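Local coordinates for protein phospho-2-dehydro-3-deoxyheptonate aldolase (Francisella tularensis, PDB 3TQK) that probably condenses phosphoenolpyruvate with D-erythrose 4-phosphate to give DAHP, the first step of the chorismate pathway, and carries a bound manganese ion, at residues K72-V77 and M133-A138; A66-T71 and S300-G305; L142-P147 and H204-T209; V192-V197 and G226-R231. One frame throughout, in Å; residues are numbered along the deposited sequence.

Contact 1 (K72-V77 and M133-A138)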
loop_
_atom_site.group_PDB
_atom_site.type_symbol
_atom_site.label_atom_id
_atom_site.label_comp_id
_atom_site.label_asym_id
_atom_site.label_seq_id
_atom_site.Cartn_x
_atom_site.Cartn_y
_atom_site.Cartn_z
ATOM N N LYS A 72 28.075 18.892 -8.750
ATOM C CA LYS A 72 28.262 18.635 -10.168
ATOM C C LYS A 72 26.967 18.882 -10.936
ATOM O O LYS A 72 26.986 19.484 -11.994
ATOM C CB LYS A 72 28.768 17.206 -10.411
ATOM C CG LYS A 72 30.286 17.037 -10.211
ATOM C CD LYS A 72 30.736 15.572 -10.400
ATOM C CE LYS A 72 31.969 15.459 -11.310
ATOM N NZ LYS A 72 33.126 16.277 -10.841
ATOM N N LEU A 73 25.844 18.425 -10.394
ATOM C CA LEU A 73 24.557 18.626 -11.055
ATOM C C LEU A 73 24.210 20.118 -11.152
ATOM O O LEU A 73 23.825 20.601 -12.208
ATOM C CB LEU A 73 23.451 17.854 -10.325
ATOM C CG LEU A 73 22.135 17.674 -11.081
ATOM C CD1 LEU A 73 22.317 16.791 -12.308
ATOM C CD2 LEU A 73 21.088 17.108 -10.161
ATOM N N LYS A 74 24.373 20.847 -10.053
ATOM C CA LYS A 74 24.038 22.264 -10.026
ATOM C C LYS A 74 24.849 23.015 -11.080
ATOM O O LYS A 74 24.362 23.962 -11.663
ATOM C CB LYS A 74 24.221 22.844 -8.614
ATOM C CG LYS A 74 23.925 24.337 -8.446
ATOM C CD LYS A 74 22.446 24.676 -8.673
ATOM C CE LYS A 74 22.202 26.187 -8.646
ATOM N NZ LYS A 74 20.847 26.523 -9.189
ATOM N N GLU A 75 26.056 22.548 -11.365
ATOM C CA GLU A 75 26.908 23.157 -12.377
ATOM C C GLU A 75 26.320 23.049 -13.771
ATOM O O GLU A 75 26.571 23.908 -14.606
ATOM C CB GLU A 75 28.295 22.502 -12.401
ATOM C CG GLU A 75 29.307 23.072 -11.433
ATOM C CD GLU A 75 30.718 22.521 -11.685
ATOM O OE1 GLU A 75 31.632 23.326 -11.981
ATOM O OE2 GLU A 75 30.899 21.284 -11.602
ATOM N N GLN A 76 25.568 21.986 -14.028
ATOM C CA GLN A 76 24.981 21.765 -15.342
ATOM C C GLN A 76 23.708 22.566 -15.564
ATOM O O GLN A 76 23.290 22.758 -16.713
ATOM C CB GLN A 76 24.636 20.289 -15.524
ATOM C CG GLN A 76 25.827 19.373 -15.475
ATOM C CD GLN A 76 26.802 19.655 -16.587
ATOM O OE1 GLN A 76 26.421 19.749 -17.752
ATOM N NE2 GLN A 76 28.066 19.801 -16.234
ATOM N N VAL A 77 23.071 23.001 -14.481
ATOM C CA VAL A 77 21.743 23.593 -14.585
ATOM C C VAL A 77 21.767 24.796 -15.534
ATOM O O VAL A 77 20.998 24.824 -16.492
ATOM C CB VAL A 77 21.143 23.935 -13.198
ATOM C CG1 VAL A 77 19.937 24.850 -13.330
ATOM C CG2 VAL A 77 20.747 22.643 -12.486
HETATM N N MSE A 133 21.340 24.947 -1.757
HETATM C CA MSE A 133 22.228 25.170 -2.904
HETATM C C MSE A 133 21.456 25.614 -4.154
HETATM O O MSE A 133 22.062 25.906 -5.182
HETATM C CB MSE A 133 22.995 23.892 -3.252
HETATM C CG MSE A 133 24.041 23.462 -2.240
HETATM SE SE MSE A 133 24.517 21.599 -2.579
HETATM C CE MSE A 133 24.634 21.700 -4.522
ATOM N N GLY A 134 20.127 25.631 -4.069
ATOM C CA GLY A 134 19.283 26.035 -5.191
ATOM C C GLY A 134 18.820 24.884 -6.072
ATOM O O GLY A 134 18.355 25.124 -7.185
ATOM N N LEU A 135 18.950 23.646 -5.580
ATOM C CA LEU A 135 18.561 22.448 -6.328
ATOM C C LEU A 135 17.211 21.950 -5.861
ATOM O O LEU A 135 17.056 21.583 -4.697
ATOM C CB LEU A 135 19.562 21.298 -6.128
ATOM C CG LEU A 135 20.718 21.148 -7.112
ATOM C CD1 LEU A 135 21.729 20.101 -6.577
ATOM C CD2 LEU A 135 20.231 20.779 -8.505
ATOM N N PRO A 136 16.235 21.886 -6.771
ATOM C CA PRO A 136 14.991 21.219 -6.407
ATOM C C PRO A 136 15.228 19.737 -6.193
ATOM O O PRO A 136 16.075 19.145 -6.884
ATOM C CB PRO A 136 14.092 21.418 -7.626
ATOM C CG PRO A 136 14.827 22.303 -8.569
ATOM C CD PRO A 136 16.243 22.362 -8.165
ATOM N N CYS A 137 14.455 19.148 -5.279
ATOM C CA CYS A 137 14.607 17.749 -4.895
ATOM C C CYS A 137 13.335 16.914 -5.046
ATOM O O CYS A 137 12.232 17.413 -4.828
ATOM C CB CYS A 137 15.056 17.689 -3.438
ATOM S SG CYS A 137 16.699 18.297 -3.188
ATOM N N ALA A 138 13.534 15.631 -5.372
ATOM C CA ALA A 138 12.492 14.619 -5.511
ATOM C C ALA A 138 12.694 13.483 -4.503
ATOM O O ALA A 138 13.820 13.103 -4.219
ATOM C CB ALA A 138 12.533 14.036 -6.929
HETATM O O HOH W 1 18.802 24.394 -9.705
#
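Lys74, on helix 63-80 of a TIM barrel, packs on the turn Met133-Leu135 that leads from helix 116-132 into the third barrel strand, 137-140. Start at the root of the side chain: CB rests on Leu135, 4.2 Å from its CG. The chain leaves the helix with CG anti to the backbone N (chi1 179°) and then bends at chi2 (66°), which carries it along the turn. CG, CD and CE close in on the carbonyl O of Met133, a selenomethionine here, in turn, CE to 3.5 Å. NZ then reaches the next carbonyl, Gly134 O, in a weak hydrogen bond of 3.5 Å.

Gly134 closes helix 116-132 with a Schellman motif and has a positive phi (93°). Deeper in, Leu135 sends CD2 against Leu73 CD2 at 4.1 Å and, more loosely, Val77 CG2. Leu73 and Val77 also touch Ile86 of strand 84-89, so this apolar layer joins helix to barrel wall. Beside the lysine tip a water reinforces the weak bond: it accepts from Lys74 NZ at 3.0 Å and donates to Gly134 O at 2.7 Å.

Contact 2 (A66-T71 and S300-G305)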
loop_
_atom_site.group_PDB
_atom_site.type_symbol
_atom_site.label_atom_id
_atom_site.label_comp_id
_atom_site.label_asym_id
_atom_site.label_seq_id
_atom_site.Cartn_x
_atom_site.Cartn_y
_atom_site.Cartn_z
ATOM N N ALA A 66 26.364 12.427 -1.791
ATOM C CA ALA A 66 25.203 13.109 -2.357
ATOM C C ALA A 66 25.445 14.614 -2.573
ATOM O O ALA A 66 25.063 15.171 -3.602
ATOM C CB ALA A 66 23.980 12.884 -1.476
ATOM N N ILE A 67 26.072 15.269 -1.604
ATOM C CA ILE A 67 26.436 16.677 -1.747
ATOM C C ILE A 67 27.414 16.864 -2.918
ATOM O O ILE A 67 27.202 17.732 -3.774
ATOM C CB ILE A 67 27.048 17.244 -0.435
ATOM C CG1 ILE A 67 25.973 17.374 0.659
ATOM C CG2 ILE A 67 27.745 18.589 -0.688
ATOM C CD1 ILE A 67 24.956 18.464 0.415
ATOM N N GLU A 68 28.468 16.051 -2.981
ATOM C CA GLU A 68 29.391 16.163 -4.112
ATOM C C GLU A 68 28.690 15.975 -5.457
ATOM O O GLU A 68 28.943 16.732 -6.389
ATOM C CB GLU A 68 30.559 15.192 -4.001
ATOM C CG GLU A 68 31.653 15.456 -5.038
ATOM C CD GLU A 68 32.805 14.478 -4.943
ATOM O OE1 GLU A 68 33.383 14.149 -5.997
ATOM O OE2 GLU A 68 33.129 14.033 -3.822
ATOM N N TYR A 69 27.815 14.975 -5.553
ATOM C CA TYR A 69 27.011 14.761 -6.764
ATOM C C TYR A 69 26.197 16.009 -7.098
ATOM O O TYR A 69 26.144 16.439 -8.251
ATOM C CB TYR A 69 26.065 13.560 -6.591
ATOM C CG TYR A 69 25.252 13.241 -7.835
ATOM C CD1 TYR A 69 24.000 13.799 -8.025
ATOM C CD2 TYR A 69 25.745 12.393 -8.816
ATOM C CE1 TYR A 69 23.256 13.521 -9.153
ATOM C CE2 TYR A 69 25.018 12.110 -9.950
ATOM C CZ TYR A 69 23.769 12.680 -10.117
ATOM O OH TYR A 69 23.026 12.415 -11.243
ATOM N N ALA A 70 25.571 16.585 -6.075
ATOM C CA ALA A 70 24.689 17.739 -6.242
ATOM C C ALA A 70 25.435 18.933 -6.794
ATOM O O ALA A 70 24.909 19.656 -7.638
ATOM C CB ALA A 70 24.041 18.105 -4.940
ATOM N N THR A 71 26.652 19.141 -6.306
ATOM C CA THR A 71 27.512 20.206 -6.793
ATOM C C THR A 71 27.730 20.092 -8.301
ATOM O O THR A 71 27.584 21.069 -9.036
ATOM C CB THR A 71 28.875 20.178 -6.079
ATOM O OG1 THR A 71 28.658 20.136 -4.660
ATOM C CG2 THR A 71 29.721 21.403 -6.465
ATOM N N SER A 300 21.389 7.872 -11.708
ATOM C CA SER A 300 22.716 8.392 -12.002
ATOM C C SER A 300 23.530 8.566 -10.723
ATOM O O SER A 300 22.977 8.885 -9.671
ATOM C CB SER A 300 22.564 9.746 -12.712
ATOM O OG SER A 300 23.773 10.489 -12.726
ATOM N N ASN A 301 24.842 8.376 -10.813
ATOM C CA ASN A 301 25.726 8.571 -9.648
ATOM C C ASN A 301 27.123 8.996 -10.105
ATOM O O ASN A 301 27.339 9.244 -11.289
ATOM C CB ASN A 301 25.783 7.288 -8.792
ATOM C CG ASN A 301 25.813 7.569 -7.276
ATOM O OD1 ASN A 301 26.437 8.530 -6.803
ATOM N ND2 ASN A 301 25.143 6.709 -6.514
ATOM N N LEU A 302 28.058 9.081 -9.164
ATOM C CA LEU A 302 29.427 9.501 -9.453
ATOM C C LEU A 302 30.201 8.410 -10.185
ATOM O O LEU A 302 30.852 8.679 -11.197
ATOM C CB LEU A 302 30.152 9.878 -8.158
ATOM C CG LEU A 302 29.572 11.085 -7.414
ATOM C CD1 LEU A 302 30.136 11.186 -5.994
ATOM C CD2 LEU A 302 29.838 12.367 -8.203
ATOM N N VAL A 303 30.133 7.186 -9.663
ATOM C CA VAL A 303 30.748 6.012 -10.304
ATOM C C VAL A 303 29.633 5.117 -10.845
ATOM O O VAL A 303 28.574 4.990 -10.222
ATOM C CB VAL A 303 31.642 5.229 -9.310
ATOM C CG1 VAL A 303 32.250 3.977 -9.967
ATOM C CG2 VAL A 303 32.731 6.136 -8.748
ATOM N N ALA A 304 29.866 4.516 -12.011
ATOM C CA ALA A 304 28.849 3.698 -12.682
ATOM C C ALA A 304 28.610 2.350 -11.981
ATOM O O ALA A 304 29.467 1.854 -11.242
ATOM C CB ALA A 304 29.226 3.475 -14.157
ATOM N N GLY A 305 27.424 1.785 -12.219
ATOM C CA GLY A 305 27.074 0.440 -11.767
ATOM C C GLY A 305 26.569 0.374 -10.342
ATOM O O GLY A 305 25.934 1.305 -9.860
#
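With chi1 at -177°, Tyr69 swings its ring out from helix 63-80, CG trans to the backbone N, and lays it along Ser300-Leu302; Leu302 answers with CG trans to its carbonyl carbon (chi1 -64°), bringing CD2 back against the base of the tyrosine. The phenol ends at Ser300: Tyr69 OH and Ser300 OG are 2.5 Å apart, a short hydrogen bond whose donor could be either hydroxyl. Ser300 OG sits at the ring edge, in its plane, and also bonds the hydroxyl of Thr330, linking three hydroxyls in a row.

Further along the ring, CE2 of Tyr69 touches Asn301 CA at 3.6 Å, an oblique approach. Leu302 CD2 closes the other end, 4.0 Å from Tyr69 CA and 4.1 Å from Tyr69 CD2. The turn itself is braced by Asn301, whose OD1 accepts from Leu302 N at 2.9 Å. Glu68 brings its CD near Leu302 CD1, while its OE2 is hydrogen-bonded to Tyr316 OH.

In the barrel, this ties helix 63-80 to the segment that leaves the eighth strand, 293-299. Tyr69 also touches Val55 of strand 51-56 and Met88 of strand 84-89, while helix 116-132 packs against Ala66, Ile67 and Ala70.

Contact 3 (L142-P147 and H204-T209)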
loop_
_atom_site.group_PDB
_atom_site.type_symbol
_atom_site.label_atom_id
_atom_site.label_comp_id
_atom_site.label_asym_id
_atom_site.label_seq_id
_atom_site.Cartn_x
_atom_site.Cartn_y
_atom_site.Cartn_z
ATOM N N LEU A 142 6.423 7.564 1.237
ATOM C CA LEU A 142 6.336 6.138 1.593
ATOM C C LEU A 142 5.180 5.765 2.538
ATOM O O LEU A 142 4.635 4.654 2.446
ATOM C CB LEU A 142 7.643 5.740 2.289
ATOM C CG LEU A 142 8.954 5.922 1.516
ATOM C CD1 LEU A 142 10.165 5.996 2.447
ATOM C CD2 LEU A 142 9.066 4.769 0.520
ATOM N N ASP A 143 4.829 6.684 3.450
ATOM C CA ASP A 143 3.862 6.400 4.523
ATOM C C ASP A 143 3.305 7.698 5.118
ATOM O O ASP A 143 3.594 8.775 4.596
ATOM C CB ASP A 143 4.531 5.533 5.582
ATOM C CG ASP A 143 5.550 6.293 6.420
ATOM O OD1 ASP A 143 5.838 7.452 6.126
ATOM O OD2 ASP A 143 6.058 5.732 7.407
ATOM N N VAL A 144 2.506 7.618 6.189
ATOM C CA VAL A 144 1.868 8.821 6.753
ATOM C C VAL A 144 2.673 9.479 7.874
ATOM O O VAL A 144 2.192 10.420 8.515
ATOM C CB VAL A 144 0.421 8.527 7.261
ATOM C CG1 VAL A 144 -0.455 8.008 6.118
ATOM C CG2 VAL A 144 0.409 7.558 8.447
ATOM N N ILE A 145 3.897 9.003 8.104
ATOM C CA ILE A 145 4.712 9.481 9.222
ATOM C C ILE A 145 5.930 10.270 8.716
ATOM O O ILE A 145 6.138 11.410 9.127
ATOM C CB ILE A 145 5.119 8.300 10.152
ATOM C CG1 ILE A 145 3.865 7.739 10.844
ATOM C CG2 ILE A 145 6.115 8.739 11.197
ATOM C CD1 ILE A 145 4.079 6.424 11.641
ATOM N N THR A 146 6.706 9.685 7.804
ATOM C CA THR A 146 7.955 10.303 7.348
ATOM C C THR A 146 7.776 11.647 6.643
ATOM O O THR A 146 8.599 12.538 6.822
ATOM C CB THR A 146 8.807 9.349 6.455
ATOM O OG1 THR A 146 8.051 8.941 5.306
ATOM C CG2 THR A 146 9.235 8.097 7.241
ATOM N N PRO A 147 6.701 11.825 5.859
ATOM C CA PRO A 147 6.604 13.085 5.118
ATOM C C PRO A 147 6.602 14.365 5.936
ATOM O O PRO A 147 7.067 15.390 5.451
ATOM C CB PRO A 147 5.272 12.947 4.384
ATOM C CG PRO A 147 5.088 11.491 4.231
ATOM C CD PRO A 147 5.594 10.916 5.503
ATOM N N HIS A 204 -10.142 14.309 0.504
ATOM C CA HIS A 204 -10.264 13.094 1.285
ATOM C C HIS A 204 -10.187 13.449 2.771
ATOM O O HIS A 204 -9.534 14.428 3.155
ATOM C CB HIS A 204 -9.112 12.125 0.936
ATOM C CG HIS A 204 -9.217 11.512 -0.426
ATOM N ND1 HIS A 204 -9.976 10.393 -0.679
ATOM C CD2 HIS A 204 -8.668 11.870 -1.612
ATOM C CE1 HIS A 204 -9.886 10.082 -1.963
ATOM N NE2 HIS A 204 -9.084 10.954 -2.550
ATOM N N HIS A 205 -10.870 12.656 3.591
ATOM C CA HIS A 205 -10.627 12.612 5.022
ATOM C C HIS A 205 -9.879 11.309 5.298
ATOM O O HIS A 205 -10.334 10.241 4.903
ATOM C CB HIS A 205 -11.943 12.651 5.803
ATOM C CG HIS A 205 -12.548 14.017 5.917
ATOM N ND1 HIS A 205 -13.026 14.715 4.828
ATOM C CD2 HIS A 205 -12.781 14.800 6.997
ATOM C CE1 HIS A 205 -13.516 15.874 5.229
ATOM N NE2 HIS A 205 -13.393 15.945 6.543
ATOM N N PHE A 206 -8.720 11.394 5.942
ATOM C CA PHE A 206 -7.953 10.191 6.280
ATOM C C PHE A 206 -7.102 10.384 7.519
ATOM O O PHE A 206 -6.850 11.505 7.930
ATOM C CB PHE A 206 -7.080 9.763 5.101
ATOM C CG PHE A 206 -5.808 10.572 4.920
ATOM C CD1 PHE A 206 -5.845 11.876 4.466
ATOM C CD2 PHE A 206 -4.575 9.995 5.144
ATOM C CE1 PHE A 206 -4.673 12.592 4.276
ATOM C CE2 PHE A 206 -3.411 10.697 4.942
ATOM C CZ PHE A 206 -3.462 12.000 4.514
ATOM N N LEU A 207 -6.660 9.271 8.098
ATOM C CA LEU A 207 -5.841 9.286 9.282
ATOM C C LEU A 207 -4.367 9.457 8.923
ATOM O O LEU A 207 -3.836 8.743 8.054
ATOM C CB LEU A 207 -6.073 8.011 10.064
ATOM C CG LEU A 207 -7.530 7.813 10.491
ATOM C CD1 LEU A 207 -7.730 6.408 11.059
ATOM C CD2 LEU A 207 -7.964 8.885 11.485
ATOM N N SER A 208 -3.719 10.423 9.573
ATOM C CA SER A 208 -2.315 10.725 9.331
ATOM C C SER A 208 -1.712 11.192 10.636
ATOM O O SER A 208 -2.275 10.932 11.698
ATOM C CB SER A 208 -2.156 11.798 8.253
ATOM O OG SER A 208 -0.804 11.874 7.794
ATOM N N THR A 209 -0.565 11.861 10.564
ATOM C CA THR A 209 0.137 12.301 11.759
ATOM C C THR A 209 0.553 13.767 11.640
ATOM O O THR A 209 0.763 14.273 10.533
ATOM C CB THR A 209 1.381 11.397 12.085
ATOM O OG1 THR A 209 2.355 11.489 11.033
ATOM C CG2 THR A 209 0.956 9.926 12.268
HETATM O O HOH W 2 4.906 12.366 11.368
#
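Val144 and Ile145 pass Ser208 and Thr209 in the same chain direction, the CA atoms of Val144 and Ser208 5.3 Å apart. This joins the loop after the third strand of the TIM barrel to strand 205-209, which pairs with strand 215-220 in a beta hairpin inserted between helix 191-200 and barrel strand 226-230.

The polar link is Thr209 OG1, which donates to Val144 O at 2.7 Å, tilted 19° from the carbonyl plane. Ser208 OG lies 3.4 Å from the same Val144 O, at most a weak bond, since its proton has another acceptor within reach. On the apolar side, Val144 CG1 reaches the edge of the Phe206 ring, close to its plane, 4.2 Å from CE2; chi1 of Val144 (-59°) sets this methyl trans to the carbonyl carbon. Ile145 CG1 lies 3.9 Å from Thr209 CG2.

Asp143 fixes the loop's shape. Its OD1 takes three bonds, from Ile145 N, Thr146 N and Thr146 OG1; the first of these makes an Asx turn. Residues Ile145 and Thr146 also pack against Leu207 of the second subunit, placing the contact at the dimer interface. A water finishes the join, donating at 2.7 Å both to Ile145 O and to Thr209 OG1.

Contact 4 (V192-V197 and G226-R231)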
loop_
_atom_site.group_PDB
_atom_site.type_symbol
_atom_site.label_atom_id
_atom_site.label_comp_id
_atom_site.label_asym_id
_atom_site.label_seq_id
_atom_site.Cartn_x
_atom_site.Cartn_y
_atom_site.Cartn_z
ATOM N N VAL A 192 -4.333 1.403 -13.309
ATOM C CA VAL A 192 -4.303 1.651 -11.874
ATOM C C VAL A 192 -3.588 2.947 -11.524
ATOM O O VAL A 192 -3.970 3.603 -10.564
ATOM C CB VAL A 192 -3.714 0.465 -11.073
ATOM C CG1 VAL A 192 -4.601 -0.755 -11.261
ATOM C CG2 VAL A 192 -2.276 0.162 -11.476
ATOM N N ALA A 193 -2.566 3.333 -12.284
ATOM C CA ALA A 193 -1.880 4.609 -12.024
ATOM C C ALA A 193 -2.761 5.786 -12.421
ATOM O O ALA A 193 -2.770 6.802 -11.726
ATOM C CB ALA A 193 -0.538 4.685 -12.753
ATOM N N VAL A 194 -3.499 5.640 -13.528
ATOM C CA VAL A 194 -4.483 6.639 -13.946
ATOM C C VAL A 194 -5.569 6.766 -12.880
ATOM O O VAL A 194 -5.913 7.881 -12.462
ATOM C CB VAL A 194 -5.096 6.309 -15.336
ATOM C CG1 VAL A 194 -6.363 7.152 -15.617
ATOM C CG2 VAL A 194 -4.036 6.496 -16.449
ATOM N N ASP A 195 -6.068 5.631 -12.399
ATOM C CA ASP A 195 -7.031 5.643 -11.292
ATOM C C ASP A 195 -6.464 6.392 -10.081
ATOM O O ASP A 195 -7.178 7.121 -9.396
ATOM C CB ASP A 195 -7.414 4.226 -10.837
ATOM C CG ASP A 195 -7.983 3.365 -11.947
ATOM O OD1 ASP A 195 -8.508 3.900 -12.950
ATOM O OD2 ASP A 195 -7.895 2.122 -11.804
ATOM N N ALA A 196 -5.177 6.215 -9.811
ATOM C CA ALA A 196 -4.600 6.785 -8.605
ATOM C C ALA A 196 -4.505 8.294 -8.750
ATOM O O ALA A 196 -4.781 9.037 -7.798
ATOM C CB ALA A 196 -3.227 6.183 -8.312
ATOM N N VAL A 197 -4.072 8.732 -9.925
ATOM C CA VAL A 197 -4.019 10.158 -10.232
ATOM C C VAL A 197 -5.421 10.767 -10.044
ATOM O O VAL A 197 -5.575 11.780 -9.368
ATOM C CB VAL A 197 -3.496 10.415 -11.666
ATOM C CG1 VAL A 197 -3.728 11.859 -12.077
ATOM C CG2 VAL A 197 -2.008 10.074 -11.771
ATOM N N GLY A 226 -1.010 15.784 -10.238
ATOM C CA GLY A 226 -0.696 14.372 -10.282
ATOM C C GLY A 226 -0.578 13.898 -11.713
ATOM O O GLY A 226 -1.275 14.389 -12.609
ATOM N N HIS A 227 0.292 12.926 -11.932
ATOM C CA HIS A 227 0.483 12.370 -13.264
ATOM C C HIS A 227 1.046 10.954 -13.177
ATOM O O HIS A 227 1.528 10.524 -12.129
ATOM C CB HIS A 227 1.459 13.239 -14.024
ATOM C CG HIS A 227 2.834 13.199 -13.450
ATOM N ND1 HIS A 227 3.746 12.219 -13.783
ATOM C CD2 HIS A 227 3.431 13.977 -12.521
ATOM C CE1 HIS A 227 4.854 12.410 -13.093
ATOM N NE2 HIS A 227 4.690 13.470 -12.320
ATOM N N VAL A 228 1.015 10.256 -14.303
ATOM C CA VAL A 228 1.540 8.905 -14.405
ATOM C C VAL A 228 3.039 8.927 -14.683
ATOM O O VAL A 228 3.548 9.824 -15.381
ATOM C CB VAL A 228 0.828 8.130 -15.539
ATOM C CG1 VAL A 228 1.440 6.755 -15.741
ATOM C CG2 VAL A 228 -0.645 8.015 -15.225
ATOM N N ILE A 229 3.737 7.954 -14.099
ATOM C CA ILE A 229 5.110 7.630 -14.453
ATOM C C ILE A 229 5.088 6.254 -15.081
ATOM O O ILE A 229 4.603 5.314 -14.461
ATOM C CB ILE A 229 6.029 7.555 -13.218
ATOM C CG1 ILE A 229 6.002 8.869 -12.437
ATOM C CG2 ILE A 229 7.471 7.184 -13.643
ATOM C CD1 ILE A 229 6.503 8.745 -11.017
ATOM N N LEU A 230 5.616 6.129 -16.294
ATOM C CA LEU A 230 5.719 4.830 -16.971
ATOM C C LEU A 230 7.103 4.238 -16.682
ATOM O O LEU A 230 8.111 4.878 -16.931
ATOM C CB LEU A 230 5.497 4.976 -18.475
ATOM C CG LEU A 230 4.125 5.493 -18.938
ATOM C CD1 LEU A 230 4.137 5.796 -20.435
ATOM C CD2 LEU A 230 3.008 4.510 -18.586
ATOM N N ARG A 231 7.138 3.011 -16.171
ATOM C CA ARG A 231 8.374 2.408 -15.655
ATOM C C ARG A 231 8.492 0.913 -15.926
ATOM O O ARG A 231 9.236 0.219 -15.240
ATOM C CB ARG A 231 8.501 2.667 -14.138
ATOM C CG ARG A 231 7.258 2.350 -13.321
ATOM C CD ARG A 231 7.024 0.857 -13.075
ATOM N NE ARG A 231 8.026 0.278 -12.178
ATOM C CZ ARG A 231 8.249 -1.024 -12.023
ATOM N NH1 ARG A 231 7.560 -1.928 -12.706
ATOM N NH2 ARG A 231 9.180 -1.426 -11.167
#
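Helix segment 192-197 and strand 226-230 run nearly antiparallel, at 162°, their axes approaching to 7.6 Å; Val197 and Gly226 come closest, with CA atoms 5.4 Å apart. This is the second half of a beta-alpha-beta crossover, the helix having come from strand 179-183 and the chain returning as the next barrel strand after the inserted hairpin.

Val197 bears on the strand backbone with both methyls. CG1 lies 3.6 Å from Gly226 O, and CG2 is 3.5 Å from His227 C; with chi1 at 168° the two methyls bear on successive peptide groups of the strand. One turn earlier, Ala193 CB meets Val228, sitting 4.1 Å from its CG1 and equally far from CG2. Although the bond to Val194 CB is directed away from the strand, Val194 CG2 lies 3.9 Å from Val228 CG2. Val228 thus meets Ala193, Val194 and Val197.

His227 turns away from the helix. Its ND1 donates to Val228 O at 2.9 Å, and its NE2 is hydrogen-bonded to Trp156 NE1, while Phe294 of strand 293-299 meets the ring edge-to-face, consistent with a place inside the barrel. On the outside, helix 241-253 covers Val194 and Val228, and Phe182 of strand 179-183 touches Val197.

Contacts 1 and 2 are neighbours on helix 63-80, their centres 12 Å apart, and they touch directly: Leu135 CD1 lies 3.4 Å from Ala70 O. Contact 2 is the one near the metal site of Cys58, His266, Glu299 and Asp322: the Asn301 side chain is about 10 Å from the manganese, and that of Ser300 about 6 Å from the Glu299 side chain. Contact 4 lies on the opposite side of the chain's centre from both, its Val194 side chain about 9 Å from that of Asp255, a calcium-binding residue with no calcium bound to it in this model. Contact 3, 19 Å from contact 4 between centres, lies at the dimer interface, away from these sites.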